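Local coordinates for dTDP-4-dehydrorhamnose 3,5-epimerase (Elizabethkingia anophelis NUHP1, PDB 6C46), which probably catalyses epimerization at C3' and C5' of dTDP-4-dehydro-6-deoxy-glucose, giving dTDP-4-dehydro-beta-L-rhamnose in the dTDP-L-rhamnose pathway, at residues 86-91 and 130-135; 58-63 and 135-140; 77-82 and 121-126. One frame throughout, in Å; residues are numbered along the deposited sequence.

Of the strands that take part, 55-62 comes first from the N terminus; its end, 58-63, waits 72 residues for 135-140, so interaction 2 closes the longest loop. Inside it lie the other two. Segment 77-82 opens strand 80-86, and 86-91 carries the chain on into strand 88-95. Each then finds its partner after 39 residues: 121-126 closes interaction 3 and 130-135 closes interaction 1, so these two loops cross instead of nesting. Interaction 2 joins neighbours of the six-stranded sheet, interaction 1 joins neighbours of the five-stranded one, and interaction 3 lies where strand 118-121 leaves the first sheet and strand 125-131 enters the second. Interactions 1 and 2 share Thr135.

Interaction 1: 86-91 and 130-135; sequences EGRVWD and VVLSET
Ser133 OG accepts the backbone N-H of Arg88 at 2.8 Å. The same hydroxyl donates to Thr135 O, approaching from above the carbonyl plane at 2.9 Å, so it is engaged as acceptor and donor together. A chi1 of 45° sets OG between the backbone N and carbonyl carbon of Ser133, where it faces Arg88. Next to it, Arg88 O receives Leu132 N at 2.9 Å and, more weakly, Ser133 N. Before this irregular end the strands pair regularly: Trp90 and Val130 form an antiparallel hydrogen-bonded pair, and Val89 faces Val131 in a non-hydrogen-bonded one.

On the face carrying Trp90, CB of that residue packs on Val130 CG1 at 3.6 Å, while its indole leads away to a cation-pi contact with Lys166. Leu132 lays CD1 against the backbone, 3.6 Å from Val89 C, and its CB lies 4.1 Å above one face of the Arg88 guanidinium, displaced toward the rim, the two side chains crossing at about a right angle. The guanidinium itself is held by a salt bridge to Glu110 on strand 106-112. Gly87 CA passes 3.4 Å from Ser133 OG, and its phi is positive (83°). Where strand 125-131 ends, in this cupin-family fold, a serine hydroxyl thus replaces a backbone carbonyl as acceptor, and Arg88 has both N and O satisfied although the regular ladder has stopped.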
loop_
_atom_site.group_PDB
_atom_site.type_symbol
_atom_site.label_atom_id
_atom_site.label_comp_id
_atom_site.label_asym_id
_atom_site.label_seq_id
_atom_site.Cartn_x
_atom_site.Cartn_y
_atom_site.Cartn_z
ATOM N N GLU A 86 -1.035 -8.476 7.782
ATOM C CA GLU A 86 -0.734 -9.191 9.021
ATOM C C GLU A 86 -1.775 -10.294 9.167
ATOM O O GLU A 86 -2.956 -10.043 8.925
ATOM C CB GLU A 86 -0.762 -8.248 10.241
ATOM C CG GLU A 86 -0.369 -8.911 11.567
ATOM C CD GLU A 86 -0.632 -8.036 12.799
ATOM O OE1 GLU A 86 -1.094 -6.877 12.648
ATOM O OE2 GLU A 86 -0.383 -8.519 13.927
ATOM N N GLY A 87 -1.350 -11.490 9.544
ATOM C CA GLY A 87 -2.299 -12.578 9.724
ATOM C C GLY A 87 -2.643 -13.272 8.414
ATOM O O GLY A 87 -1.849 -13.319 7.468
ATOM N N ARG A 88 -3.852 -13.826 8.367
ATOM C CA ARG A 88 -4.301 -14.618 7.229
ATOM C C ARG A 88 -5.781 -14.366 7.001
ATOM O O ARG A 88 -6.564 -14.362 7.960
ATOM C CB ARG A 88 -4.100 -16.133 7.475
ATOM C CG ARG A 88 -2.695 -16.600 7.811
ATOM C CD ARG A 88 -2.753 -18.024 8.459
ATOM N NE ARG A 88 -3.469 -18.967 7.598
ATOM C CZ ARG A 88 -4.355 -19.873 8.005
ATOM N NH1 ARG A 88 -4.677 -19.993 9.294
ATOM N NH2 ARG A 88 -4.910 -20.675 7.103
ATOM N N VAL A 89 -6.177 -14.199 5.737
ATOM C CA VAL A 89 -7.593 -14.117 5.380
ATOM C C VAL A 89 -7.881 -15.046 4.205
ATOM O O VAL A 89 -6.986 -15.432 3.446
ATOM C CB VAL A 89 -8.058 -12.694 5.018
ATOM C CG1 VAL A 89 -7.774 -11.697 6.164
ATOM C CG2 VAL A 89 -7.418 -12.242 3.676
ATOM N N TRP A 90 -9.151 -15.418 4.084
ATOM C CA TRP A 90 -9.667 -16.102 2.902
ATOM C C TRP A 90 -10.517 -15.091 2.150
ATOM O O TRP A 90 -11.484 -14.558 2.699
ATOM C CB TRP A 90 -10.484 -17.341 3.273
ATOM C CG TRP A 90 -10.927 -18.151 2.074
ATOM C CD1 TRP A 90 -12.148 -18.126 1.460
ATOM C CD2 TRP A 90 -10.134 -19.101 1.357
ATOM N NE1 TRP A 90 -12.161 -19.004 0.399
ATOM C CE2 TRP A 90 -10.937 -19.617 0.315
ATOM C CE3 TRP A 90 -8.820 -19.565 1.494
ATOM C CZ2 TRP A 90 -10.472 -20.579 -0.585
ATOM C CZ3 TRP A 90 -8.359 -20.528 0.599
ATOM C CH2 TRP A 90 -9.188 -21.021 -0.427
ATOM N N ASP A 91 -10.146 -14.814 0.913
ATOM C CA ASP A 91 -10.714 -13.732 0.129
ATOM C C ASP A 91 -11.462 -14.326 -1.057
ATOM O O ASP A 91 -10.940 -15.225 -1.714
ATOM C CB ASP A 91 -9.610 -12.822 -0.376
ATOM C CG ASP A 91 -10.148 -11.539 -0.938
ATOM O OD1 ASP A 91 -10.191 -10.526 -0.196
ATOM O OD2 ASP A 91 -10.564 -11.563 -2.111
ATOM N N VAL A 130 -12.936 -13.357 4.857
ATOM C CA VAL A 130 -13.121 -13.795 6.240
ATOM C C VAL A 130 -11.754 -13.894 6.903
ATOM O O VAL A 130 -10.766 -14.253 6.255
ATOM C CB VAL A 130 -13.852 -15.153 6.317
ATOM C CG1 VAL A 130 -13.031 -16.211 5.599
ATOM C CG2 VAL A 130 -14.102 -15.559 7.780
ATOM N N VAL A 131 -11.684 -13.527 8.181
ATOM C CA VAL A 131 -10.411 -13.543 8.895
ATOM C C VAL A 131 -10.167 -14.956 9.397
ATOM O O VAL A 131 -10.994 -15.513 10.122
ATOM C CB VAL A 131 -10.409 -12.536 10.055
ATOM C CG1 VAL A 131 -9.146 -12.700 10.872
ATOM C CG2 VAL A 131 -10.536 -11.085 9.507
ATOM N N LEU A 132 -9.031 -15.534 9.024
ATOM C CA LEU A 132 -8.694 -16.892 9.445
ATOM C C LEU A 132 -7.836 -16.938 10.696
ATOM O O LEU A 132 -7.851 -17.948 11.415
ATOM C CB LEU A 132 -7.941 -17.606 8.323
ATOM C CG LEU A 132 -8.659 -17.644 6.985
ATOM C CD1 LEU A 132 -7.724 -18.243 5.947
ATOM C CD2 LEU A 132 -9.937 -18.470 7.124
ATOM N N SER A 133 -7.036 -15.898 10.938
ATOM C CA SER A 133 -6.126 -15.865 12.076
ATOM C C SER A 133 -6.757 -15.151 13.272
ATOM O O SER A 133 -7.884 -14.665 13.211
ATOM C CB SER A 133 -4.821 -15.209 11.655
ATOM O OG SER A 133 -5.120 -14.047 10.902
ATOM N N GLU A 134 -6.015 -15.070 14.380
ATOM C CA GLU A 134 -6.561 -14.423 15.571
ATOM C C GLU A 134 -7.019 -13.000 15.254
ATOM O O GLU A 134 -8.118 -12.588 15.639
ATOM C CB GLU A 134 -5.515 -14.434 16.692
ATOM C CG GLU A 134 -6.049 -14.057 18.056
ATOM C CD GLU A 134 -5.020 -14.272 19.182
ATOM O OE1 GLU A 134 -3.930 -14.827 18.908
ATOM O OE2 GLU A 134 -5.313 -13.888 20.341
ATOM N N THR A 135 -6.196 -12.245 14.531
ATOM C CA THR A 135 -6.572 -10.966 13.939
ATOM C C THR A 135 -5.848 -10.853 12.608
ATOM O O THR A 135 -4.871 -11.562 12.357
ATOM C CB THR A 135 -6.192 -9.745 14.803
ATOM O OG1 THR A 135 -4.764 -9.633 14.854
ATOM C CG2 THR A 135 -6.716 -9.867 16.222
HETATM O O HOH W 1 -1.925 -11.517 13.126
#

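Interaction 2: 58-63 and 135-140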
loop_
_atom_site.group_PDB
_atom_site.type_symbol
_atom_site.label_atom_id
_atom_site.label_comp_id
_atom_site.label_asym_id
_atom_site.label_seq_id
_atom_site.Cartn_x
_atom_site.Cartn_y
_atom_site.Cartn_z
ATOM N N ILE A 58 -7.463 0.411 4.798
ATOM C CA ILE A 58 -6.912 -0.568 5.726
ATOM C C ILE A 58 -7.988 -0.953 6.727
ATOM O O ILE A 58 -8.683 -0.085 7.269
ATOM C CB ILE A 58 -5.679 -0.010 6.473
ATOM C CG1 ILE A 58 -4.559 0.354 5.487
ATOM C CG2 ILE A 58 -5.169 -1.021 7.494
ATOM C CD1 ILE A 58 -3.891 -0.885 4.844
ATOM N N SER A 59 -8.086 -2.247 7.031
ATOM C CA SER A 59 -8.905 -2.649 8.165
ATOM C C SER A 59 -8.192 -3.739 8.949
ATOM O O SER A 59 -7.408 -4.510 8.394
ATOM C CB SER A 59 -10.291 -3.125 7.709
ATOM O OG SER A 59 -10.169 -4.298 6.957
ATOM N N LYS A 60 -8.455 -3.768 10.251
ATOM C CA LYS A 60 -7.999 -4.821 11.147
ATOM C C LYS A 60 -9.235 -5.409 11.800
ATOM O O LYS A 60 -10.080 -4.655 12.295
ATOM C CB LYS A 60 -7.052 -4.280 12.212
ATOM C CG LYS A 60 -6.667 -5.316 13.297
ATOM C CD LYS A 60 -5.435 -4.877 14.091
ATOM C CE LYS A 60 -5.169 -5.801 15.264
ATOM N NZ LYS A 60 -3.986 -5.361 16.057
ATOM N N SER A 61 -9.346 -6.743 11.792
ATOM C CA SER A 61 -10.529 -7.431 12.308
ATOM C C SER A 61 -10.088 -8.718 12.977
ATOM O O SER A 61 -8.985 -9.220 12.732
ATOM C CB SER A 61 -11.549 -7.742 11.193
ATOM O OG SER A 61 -11.646 -6.673 10.266
ATOM N N SER A 62 -10.958 -9.263 13.821
ATOM C CA SER A 62 -10.626 -10.449 14.594
ATOM C C SER A 62 -11.123 -11.712 13.895
ATOM O O SER A 62 -11.924 -11.655 12.959
ATOM C CB SER A 62 -11.217 -10.345 15.998
ATOM O OG SER A 62 -10.791 -9.146 16.606
ATOM N N TYR A 63 -10.636 -12.864 14.385
ATOM C CA TYR A 63 -10.971 -14.175 13.832
ATOM C C TYR A 63 -12.466 -14.318 13.563
ATOM O O TYR A 63 -13.298 -14.060 14.435
ATOM C CB TYR A 63 -10.522 -15.296 14.796
ATOM C CG TYR A 63 -11.099 -16.620 14.366
ATOM C CD1 TYR A 63 -12.107 -17.252 15.103
ATOM C CD2 TYR A 63 -10.682 -17.207 13.179
ATOM C CE1 TYR A 63 -12.662 -18.458 14.665
ATOM C CE2 TYR A 63 -11.225 -18.397 12.733
ATOM C CZ TYR A 63 -12.211 -19.022 13.471
ATOM O OH TYR A 63 -12.721 -20.218 12.995
ATOM N N THR A 135 -6.196 -12.245 14.531
ATOM C CA THR A 135 -6.572 -10.966 13.939
ATOM C C THR A 135 -5.848 -10.853 12.608
ATOM O O THR A 135 -4.871 -11.562 12.357
ATOM C CB THR A 135 -6.192 -9.745 14.803
ATOM O OG1 THR A 135 -4.764 -9.633 14.854
ATOM C CG2 THR A 135 -6.716 -9.867 16.222
ATOM N N ALA A 136 -6.328 -9.954 11.750
ATOM C CA ALA A 136 -5.672 -9.746 10.469
ATOM C C ALA A 136 -5.814 -8.293 10.050
ATOM O O ALA A 136 -6.840 -7.658 10.310
ATOM C CB ALA A 136 -6.249 -10.637 9.368
ATOM N N VAL A 137 -4.782 -7.776 9.384
ATOM C CA VAL A 137 -4.833 -6.453 8.772
ATOM C C VAL A 137 -4.970 -6.657 7.268
ATOM O O VAL A 137 -4.193 -7.402 6.648
ATOM C CB VAL A 137 -3.613 -5.587 9.144
ATOM C CG1 VAL A 137 -3.647 -4.251 8.403
ATOM C CG2 VAL A 137 -3.645 -5.278 10.641
ATOM N N PHE A 138 -6.011 -6.056 6.702
ATOM C CA PHE A 138 -6.414 -6.258 5.316
ATOM C C PHE A 138 -6.215 -4.946 4.578
ATOM O O PHE A 138 -6.616 -3.894 5.075
ATOM C CB PHE A 138 -7.890 -6.689 5.250
ATOM C CG PHE A 138 -8.385 -7.024 3.852
ATOM C CD1 PHE A 138 -8.047 -8.241 3.252
ATOM C CD2 PHE A 138 -9.262 -6.166 3.179
ATOM C CE1 PHE A 138 -8.542 -8.576 1.984
ATOM C CE2 PHE A 138 -9.763 -6.506 1.894
ATOM C CZ PHE A 138 -9.381 -7.721 1.308
ATOM N N SER A 139 -5.605 -5.001 3.404
ATOM C CA SER A 139 -5.337 -3.806 2.608
ATOM C C SER A 139 -6.092 -3.917 1.293
ATOM O O SER A 139 -6.022 -4.951 0.618
ATOM C CB SER A 139 -3.832 -3.662 2.353
ATOM O OG SER A 139 -3.573 -2.914 1.178
ATOM N N TYR A 140 -6.829 -2.875 0.923
ATOM C CA TYR A 140 -7.419 -2.895 -0.409
ATOM C C TYR A 140 -7.272 -1.533 -1.064
ATOM O O TYR A 140 -7.599 -0.507 -0.465
ATOM C CB TYR A 140 -8.881 -3.366 -0.404
ATOM C CG TYR A 140 -9.898 -2.661 0.455
ATOM C CD1 TYR A 140 -10.898 -1.886 -0.136
ATOM C CD2 TYR A 140 -9.921 -2.821 1.837
ATOM C CE1 TYR A 140 -11.860 -1.257 0.618
ATOM C CE2 TYR A 140 -10.876 -2.197 2.603
ATOM C CZ TYR A 140 -11.847 -1.414 1.988
ATOM O OH TYR A 140 -12.807 -0.788 2.743
HETATM O O HOH W 2 -9.537 -6.696 8.543
#
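Strands 58-62 and 135-140 run antiparallel, their axes 4.6 Å apart at closest and their directions 156° apart, with Ser59-Phe138 and Ser61-Ala136 as the hydrogen-bonded pairs. This is a ladder of the six-stranded sheet of the cupin jelly roll. Strand 55-62 is outermost within its own chain, but Ile58, Ser59 and Lys60 also pair with a strand of the second subunit, so the sheet continues across the dimer. Phe138 N to Ser59 O is short and nearly straight, 2.7 Å with 172° at the hydrogen.

On the face bearing Lys60, Ile58 CG2 meets Val137 CG1 at 3.7 Å. Val137 sends its other branch, CG2, to the aliphatic part of Lys60, 3.9 Å from CB. With CG anti to the backbone N (chi1 173°) and every later torsion extended, Lys60 carries its CE past Thr135 OG1. Tyr33 of the second subunit packs on both Lys60 and Val137. Ile58 CD1 reaches across to its non-hydrogen-bonded pair partner, 3.7 Å from Ser139 CB.

The opposite face holds Phe138, whose ring leads away from strand 55-62 to stack with Phe129, and Tyr140, the predicted proton donor, follows two residues later. Here Ser59 OG and Ser61 OG share one water, at 2.9 Å from the former and 2.7 Å from the latter; it also donates weakly to Ala136 O.

Interaction 3: 77-82 and 121-126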
loop_
_atom_site.group_PDB
_atom_site.type_symbol
_atom_site.label_atom_id
_atom_site.label_comp_id
_atom_site.label_asym_id
_atom_site.label_seq_id
_atom_site.Cartn_x
_atom_site.Cartn_y
_atom_site.Cartn_z
ATOM N N ALA A 77 -18.237 1.657 -10.013
ATOM C CA ALA A 77 -17.634 0.356 -9.733
ATOM C C ALA A 77 -16.137 0.498 -9.461
ATOM O O ALA A 77 -15.451 1.315 -10.074
ATOM C CB ALA A 77 -17.865 -0.620 -10.901
ATOM N N GLN A 78 -15.642 -0.293 -8.514
ATOM C CA GLN A 78 -14.260 -0.220 -8.058
ATOM C C GLN A 78 -13.559 -1.529 -8.353
ATOM O O GLN A 78 -13.968 -2.563 -7.820
ATOM C CB GLN A 78 -14.187 0.029 -6.560
ATOM C CG GLN A 78 -14.760 1.362 -6.099
ATOM C CD GLN A 78 -14.861 1.451 -4.595
ATOM O OE1 GLN A 78 -15.445 0.578 -3.952
ATOM N NE2 GLN A 78 -14.333 2.537 -4.019
ATOM N N ALA A 79 -12.501 -1.485 -9.173
ATOM C CA ALA A 79 -11.547 -2.586 -9.167
ATOM C C ALA A 79 -10.752 -2.524 -7.871
ATOM O O ALA A 79 -10.470 -1.433 -7.366
ATOM C CB ALA A 79 -10.601 -2.508 -10.378
ATOM N N LYS A 80 -10.406 -3.700 -7.321
ATOM C CA LYS A 80 -9.757 -3.804 -6.020
ATOM C C LYS A 80 -8.500 -4.653 -6.134
ATOM O O LYS A 80 -8.531 -5.726 -6.737
ATOM C CB LYS A 80 -10.707 -4.401 -4.975
ATOM C CG LYS A 80 -11.933 -3.504 -4.717
ATOM C CD LYS A 80 -13.082 -4.242 -4.015
ATOM C CE LYS A 80 -14.328 -3.346 -3.889
ATOM N NZ LYS A 80 -15.580 -4.133 -3.498
ATOM N N LEU A 81 -7.398 -4.165 -5.563
ATOM C CA LEU A 81 -6.155 -4.925 -5.447
ATOM C C LEU A 81 -5.947 -5.155 -3.964
ATOM O O LEU A 81 -5.688 -4.204 -3.221
ATOM C CB LEU A 81 -4.979 -4.162 -6.050
ATOM C CG LEU A 81 -3.650 -4.909 -6.072
ATOM C CD1 LEU A 81 -3.730 -6.176 -6.920
ATOM C CD2 LEU A 81 -2.596 -3.944 -6.613
ATOM N N VAL A 82 -6.090 -6.397 -3.524
ATOM C CA VAL A 82 -6.204 -6.652 -2.099
ATOM C C VAL A 82 -5.068 -7.548 -1.636
ATOM O O VAL A 82 -4.537 -8.369 -2.392
ATOM C CB VAL A 82 -7.587 -7.264 -1.758
ATOM C CG1 VAL A 82 -8.710 -6.371 -2.264
ATOM C CG2 VAL A 82 -7.755 -8.612 -2.406
ATOM N N VAL A 121 -9.240 -7.866 -8.339
ATOM C CA VAL A 121 -10.671 -8.089 -8.514
ATOM C C VAL A 121 -11.192 -6.988 -9.442
ATOM O O VAL A 121 -11.250 -5.811 -9.033
ATOM C CB VAL A 121 -11.410 -8.041 -7.166
ATOM C CG1 VAL A 121 -12.868 -8.363 -7.362
ATOM C CG2 VAL A 121 -10.777 -8.998 -6.138
ATOM N N PRO A 122 -11.574 -7.302 -10.671
ATOM C CA PRO A 122 -11.986 -6.251 -11.623
ATOM C C PRO A 122 -13.265 -5.540 -11.197
ATOM O O PRO A 122 -14.039 -6.030 -10.377
ATOM C CB PRO A 122 -12.233 -7.028 -12.931
ATOM C CG PRO A 122 -11.505 -8.375 -12.740
ATOM C CD PRO A 122 -11.554 -8.656 -11.268
ATOM N N ARG A 123 -13.509 -4.376 -11.817
ATOM C CA ARG A 123 -14.832 -3.778 -11.783
ATOM C C ARG A 123 -15.865 -4.771 -12.306
ATOM O O ARG A 123 -15.591 -5.518 -13.245
ATOM C CB ARG A 123 -14.882 -2.524 -12.651
ATOM C CG ARG A 123 -13.990 -1.372 -12.131
ATOM C CD ARG A 123 -14.236 -0.088 -12.916
ATOM N NE ARG A 123 -13.358 0.982 -12.423
ATOM C CZ ARG A 123 -13.480 2.251 -12.782
ATOM N NH1 ARG A 123 -14.453 2.597 -13.630
ATOM N NH2 ARG A 123 -12.641 3.173 -12.291
ATOM N N GLY A 124 -17.067 -4.735 -11.718
ATOM C CA GLY A 124 -18.154 -5.645 -12.064
ATOM C C GLY A 124 -18.160 -6.930 -11.256
ATOM O O GLY A 124 -18.977 -7.824 -11.525
ATOM N N PHE A 125 -17.255 -7.065 -10.304
ATOM C CA PHE A 125 -17.196 -8.202 -9.403
ATOM C C PHE A 125 -17.726 -7.782 -8.048
ATOM O O PHE A 125 -17.724 -6.598 -7.708
ATOM C CB PHE A 125 -15.750 -8.695 -9.210
ATOM C CG PHE A 125 -15.218 -9.536 -10.351
ATOM C CD1 PHE A 125 -15.160 -9.032 -11.646
ATOM C CD2 PHE A 125 -14.764 -10.831 -10.111
ATOM C CE1 PHE A 125 -14.647 -9.819 -12.707
ATOM C CE2 PHE A 125 -14.248 -11.620 -11.155
ATOM C CZ PHE A 125 -14.214 -11.112 -12.461
ATOM N N ALA A 126 -18.167 -8.762 -7.267
ATOM C CA ALA A 126 -18.369 -8.557 -5.841
ATOM C C ALA A 126 -17.212 -9.187 -5.093
ATOM O O ALA A 126 -16.570 -10.117 -5.585
ATOM C CB ALA A 126 -19.695 -9.149 -5.351
HETATM O O HOH W 3 -13.900 -5.144 -7.507
HETATM O O HOH W 4 -15.991 -5.314 -5.778
#
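Ala77 O sits over one face of the Arg123 guanidinium, displaced toward its rim. It is 3.2 Å from Arg123 NE, but the angle is too poor for a hydrogen bond; NE instead forms a salt bridge to Asp143. The same Asp143 accepts Ala79 N, and Asn144 donates its side-chain amide to Ala77 O, so both groups keep their own polar partners while touching. The other flat group, the Phe125 ring, takes Pro122 CD on one face, 3.5 Å above the plane and over the centre, and has Arg123 O in plane at its edge.

Arg123 reaches its position along an extended chain: CG lies anti to the carbonyl carbon (chi1 -66°) and continues straight to NE. The aliphatic part therefore runs alongside the backbone of 77-79, with CG 3.3 Å from Ala79 N and CB 3.9 Å from Ala77 CB. A type II turn from Pro122 to Phe125 presents this side chain, with Gly124 at a positive phi of 89°.

In the cupin jelly roll this turn connects strand 118-121 of one sheet to strand 125-131 of the other. Just before the turn, Val121, the last residue of strand 118-121, still pairs with Lys80 through two backbone bonds as an antiparallel hydrogen-bonded pair, Val121 N to Lys80 O being nearly straight at 174°. Beyond the pair, Ala79 CA approaches Val121 O at 3.2 Å in a CA-H...O contact.

Waters extend the connection. One lies 2.6 Å from Gln78 O and can donate to it or to Pro122 O. Another accepts from Lys80 NZ at 2.6 Å and lies close to Phe125 O. The Lys80 side chain is about 5 Å from that of His70, the predicted proton acceptor, and the Gln78 side chain is about as near that of Tyr146, predicted to stack on the substrate's thymidine ring.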